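Local coordinates for hypothetical protein RBSTP0775 (Geobacillus stearothermophilus, PDB 1RZ3) that is of unknown function but belongs to the phosphoribulokinase/uridine kinase family of P-loop proteins and is possibly an ATP-dependent uridine kinase, at residues F77-L82 against E131-Q136. Numbering follows the deposited sequence.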
ATOM      1  N   PHE A  77      -0.806  -2.511  18.549  1.00 21.18           N
ATOM      2  CA  PHE A  77      -0.766  -1.055  18.520  1.00 20.62           C
ATOM      3  C   PHE A  77       0.510  -0.555  17.844  1.00 21.02           C
ATOM      4  O   PHE A  77       0.482   0.438  17.115  1.00 21.92           O
ATOM      5  CB  PHE A  77      -0.841  -0.513  19.950  1.00 22.99           C
ATOM      6  CG  PHE A  77      -1.000   0.976  20.031  1.00 22.46           C
ATOM      7  CD1 PHE A  77      -2.263   1.551  20.094  1.00 23.45           C
ATOM      8  CD2 PHE A  77       0.115   1.805  20.039  1.00 24.99           C
ATOM      9  CE1 PHE A  77      -2.419   2.935  20.165  1.00 25.36           C
ATOM     10  CE2 PHE A  77      -0.028   3.192  20.110  1.00 24.69           C
ATOM     11  CZ  PHE A  77      -1.299   3.757  20.173  1.00 24.06           C
ATOM     12  N   GLU A  78       1.623  -1.235  18.102  1.00 21.46           N
ATOM     13  CA  GLU A  78       2.906  -0.863  17.513  1.00 22.26           C
ATOM     14  C   GLU A  78       2.835  -1.039  15.999  1.00 22.65           C
ATOM     15  O   GLU A  78       3.284  -0.187  15.228  1.00 22.68           O
ATOM     16  CB  GLU A  78       4.032  -1.752  18.055  1.00 22.76           C
ATOM     17  CG  GLU A  78       4.192  -1.743  19.568  1.00 26.17           C
ATOM     18  CD  GLU A  78       5.420  -2.504  20.028  1.00 25.99           C
ATOM     19  OE1 GLU A  78       5.646  -3.626  19.535  1.00 26.92           O
ATOM     20  OE2 GLU A  78       6.159  -1.985  20.891  1.00 29.98           O
ATOM     21  N   TYR A  79       2.268  -2.165  15.585  1.00 20.72           N
ATOM     22  CA  TYR A  79       2.139  -2.497  14.175  1.00 19.64           C
ATOM     23  C   TYR A  79       1.170  -1.582  13.424  1.00 19.10           C
ATOM     24  O   TYR A  79       1.479  -1.102  12.332  1.00 17.67           O
ATOM     25  CB  TYR A  79       1.708  -3.963  14.048  1.00 19.20           C
ATOM     26  CG  TYR A  79       1.534  -4.479  12.631  1.00 20.32           C
ATOM     27  CD1 TYR A  79       2.427  -4.135  11.619  1.00 21.39           C
ATOM     28  CD2 TYR A  79       0.502  -5.369  12.322  1.00 22.34           C
ATOM     29  CE1 TYR A  79       2.298  -4.668  10.329  1.00 20.80           C
ATOM     30  CE2 TYR A  79       0.368  -5.905  11.046  1.00 21.55           C
ATOM     31  CZ  TYR A  79       1.267  -5.553  10.057  1.00 20.62           C
ATOM     32  OH  TYR A  79       1.136  -6.105   8.806  1.00 21.93           O
ATOM     33  N   TYR A  80       0.011  -1.314  14.013  1.00 17.39           N
ATOM     34  CA  TYR A  80      -0.976  -0.479  13.340  1.00 18.99           C
ATOM     35  C   TYR A  80      -0.752   1.031  13.426  1.00 20.33           C
ATOM     36  O   TYR A  80      -0.965   1.750  12.445  1.00 18.07           O
ATOM     37  CB  TYR A  80      -2.384  -0.787  13.863  1.00 18.89           C
ATOM     38  CG  TYR A  80      -3.476  -0.131  13.042  1.00 18.32           C
ATOM     39  CD1 TYR A  80      -3.865  -0.666  11.811  1.00 16.84           C
ATOM     40  CD2 TYR A  80      -4.074   1.058  13.463  1.00 16.60           C
ATOM     41  CE1 TYR A  80      -4.813  -0.034  11.018  1.00 15.84           C
ATOM     42  CE2 TYR A  80      -5.025   1.701  12.677  1.00 17.35           C
ATOM     43  CZ  TYR A  80      -5.389   1.150  11.455  1.00 17.95           C
ATOM     44  OH  TYR A  80      -6.319   1.784  10.669  1.00 17.01           O
ATOM     45  N   TYR A  81      -0.322   1.514  14.587  1.00 20.93           N
ATOM     46  CA  TYR A  81      -0.140   2.954  14.784  1.00 21.32           C
ATOM     47  C   TYR A  81       1.273   3.519  14.780  1.00 21.59           C
ATOM     48  O   TYR A  81       1.470   4.685  14.436  1.00 23.99           O
ATOM     49  CB  TYR A  81      -0.813   3.379  16.092  1.00 20.65           C
ATOM     50  CG  TYR A  81      -2.314   3.499  16.010  1.00 19.57           C
ATOM     51  CD1 TYR A  81      -2.906   4.470  15.206  1.00 18.79           C
ATOM     52  CD2 TYR A  81      -3.142   2.652  16.744  1.00 19.25           C
ATOM     53  CE1 TYR A  81      -4.286   4.599  15.131  1.00 19.63           C
ATOM     54  CE2 TYR A  81      -4.529   2.773  16.682  1.00 19.24           C
ATOM     55  CZ  TYR A  81      -5.091   3.751  15.870  1.00 20.28           C
ATOM     56  OH  TYR A  81      -6.454   3.882  15.788  1.00 19.19           O
ATOM     57  N   LEU A  82       2.256   2.716  15.159  1.00 20.49           N
ATOM     58  CA  LEU A  82       3.622   3.221  15.222  1.00 20.55           C
ATOM     59  C   LEU A  82       4.557   2.811  14.096  1.00 19.86           C
ATOM     60  O   LEU A  82       5.527   3.515  13.819  1.00 20.83           O
ATOM     61  CB  LEU A  82       4.252   2.823  16.563  1.00 19.31           C
ATOM     62  CG  LEU A  82       3.436   3.198  17.805  1.00 19.39           C
ATOM     63  CD1 LEU A  82       4.215   2.815  19.055  1.00 22.64           C
ATOM     64  CD2 LEU A  82       3.122   4.688  17.796  1.00 18.59           C
ATOM     65  N   GLU A 131       0.946  -0.193  -2.903  1.00 16.62           N
ATOM     66  CA  GLU A 131       0.514  -1.440  -2.285  1.00 15.32           C
ATOM     67  C   GLU A 131       1.044  -1.515  -0.863  1.00 17.18           C
ATOM     68  O   GLU A 131       2.166  -1.089  -0.589  1.00 15.59           O
ATOM     69  CB  GLU A 131       1.006  -2.651  -3.097  1.00 18.90           C
ATOM     70  CG  GLU A 131       2.520  -2.826  -3.172  1.00 20.56           C
ATOM     71  CD  GLU A 131       3.085  -3.684  -2.048  1.00 23.35           C
ATOM     72  OE1 GLU A 131       2.310  -4.116  -1.165  1.00 23.18           O
ATOM     73  OE2 GLU A 131       4.311  -3.927  -2.053  1.00 22.97           O
ATOM     74  N   GLY A 132       0.228  -2.044   0.043  1.00 17.61           N
ATOM     75  CA  GLY A 132       0.651  -2.167   1.427  1.00 16.81           C
ATOM     76  C   GLY A 132      -0.491  -2.543   2.339  1.00 16.91           C
ATOM     77  O   GLY A 132      -1.633  -2.667   1.900  1.00 14.70           O
ATOM     78  N   VAL A 133      -0.191  -2.737   3.617  1.00 16.74           N
ATOM     79  CA  VAL A 133      -1.227  -3.080   4.578  1.00 18.68           C
ATOM     80  C   VAL A 133      -1.812  -1.801   5.171  1.00 18.23           C
ATOM     81  O   VAL A 133      -1.134  -0.769   5.235  1.00 18.55           O
ATOM     82  CB  VAL A 133      -0.659  -3.962   5.718  1.00 21.85           C
ATOM     83  CG1 VAL A 133       0.430  -3.218   6.460  1.00 21.47           C
ATOM     84  CG2 VAL A 133      -1.772  -4.368   6.665  1.00 23.94           C
ATOM     85  N   PHE A 134      -3.076  -1.874   5.578  1.00 15.18           N
ATOM     86  CA  PHE A 134      -3.786  -0.757   6.188  1.00 15.89           C
ATOM     87  C   PHE A 134      -3.779   0.500   5.314  1.00 16.65           C
ATOM     88  O   PHE A 134      -3.627   1.603   5.830  1.00 15.98           O
ATOM     89  CB  PHE A 134      -3.164  -0.406   7.552  1.00 15.93           C
ATOM     90  CG  PHE A 134      -2.849  -1.601   8.419  1.00 17.59           C
ATOM     91  CD1 PHE A 134      -3.802  -2.590   8.649  1.00 17.89           C
ATOM     92  CD2 PHE A 134      -1.600  -1.718   9.034  1.00 18.52           C
ATOM     93  CE1 PHE A 134      -3.522  -3.681   9.481  1.00 19.68           C
ATOM     94  CE2 PHE A 134      -1.306  -2.807   9.873  1.00 19.35           C
ATOM     95  CZ  PHE A 134      -2.271  -3.790  10.094  1.00 19.45           C
ATOM     96  N   LEU A 135      -3.948   0.340   4.004  1.00 15.49           N
ATOM     97  CA  LEU A 135      -3.938   1.488   3.097  1.00 17.16           C
ATOM     98  C   LEU A 135      -5.147   2.401   3.232  1.00 16.91           C
ATOM     99  O   LEU A 135      -5.069   3.590   2.927  1.00 16.24           O
ATOM    100  CB  LEU A 135      -3.877   1.030   1.640  1.00 16.80           C
ATOM    101  CG  LEU A 135      -2.601   0.414   1.074  1.00 21.34           C
ATOM    102  CD1 LEU A 135      -2.772   0.288  -0.447  1.00 20.42           C
ATOM    103  CD2 LEU A 135      -1.395   1.296   1.396  1.00 21.04           C
ATOM    104  N   GLN A 136      -6.270   1.841   3.670  1.00 16.44           N
ATOM    105  CA  GLN A 136      -7.490   2.620   3.780  1.00 17.25           C
ATOM    106  C   GLN A 136      -7.744   3.301   5.114  1.00 18.38           C
ATOM    107  O   GLN A 136      -8.892   3.555   5.481  1.00 17.70           O
ATOM    108  CB  GLN A 136      -8.680   1.752   3.370  1.00 16.34           C
ATOM    109  CG  GLN A 136      -8.574   1.315   1.914  1.00 17.61           C
ATOM    110  CD  GLN A 136      -9.728   0.452   1.471  1.00 16.52           C
ATOM    111  OE1 GLN A 136      -9.753  -0.762   1.709  1.00 18.95           O
ATOM    112  NE2 GLN A 136     -10.701   1.074   0.833  1.00 11.42           N
TER
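Phe134 pushes its ring between Tyr79 and Tyr80, consecutive residues of helix 75-82, and makes an edge-to-face pair with each. Towards Tyr79 it presents its rim: Phe134 CZ lies 3.5 Å from Tyr79 CE2, and the planes meet at 67°. Towards Tyr80 the roles reverse: Tyr80 CD1 stands over the centre of one Phe134 face, and Tyr80 CE1, farther toward the rim, lies 3.6 Å from Phe134 CG. The ring centroids of Phe134 and Tyr80 are 4.8 Å apart. The other Phe134 face is closed by its own neighbour, Val133 CG2. Both tyrosines carry CG anti to the backbone N (chi1 -180° and -170°), which carries each ring outward along the helix flank until its far end meets the turn after strand 127-132. Packing is tightest in this three-ring cluster. The contact thins out at Val133, which meets Tyr79 only near its hydroxyl (Val133 CG1 to Tyr79 OH, 3.8 Å); beyond the cluster, Phe77, Tyr81 and Leu82 are partly exposed. Helix 169-187 packs on both tyrosines: Tyr176 adds an edge-to-face partner to Tyr79, and Tyr183 touches Tyr80, which also has a cation-pi contact with Arg137. The contact thus joins helix 75-82 to the end of an inner strand of the P-loop fold. No hydrogen bond crosses between the two segments; their direct cohesion probably rests on dispersion, with a weak electrostatic share from ring edges meeting electron-rich faces.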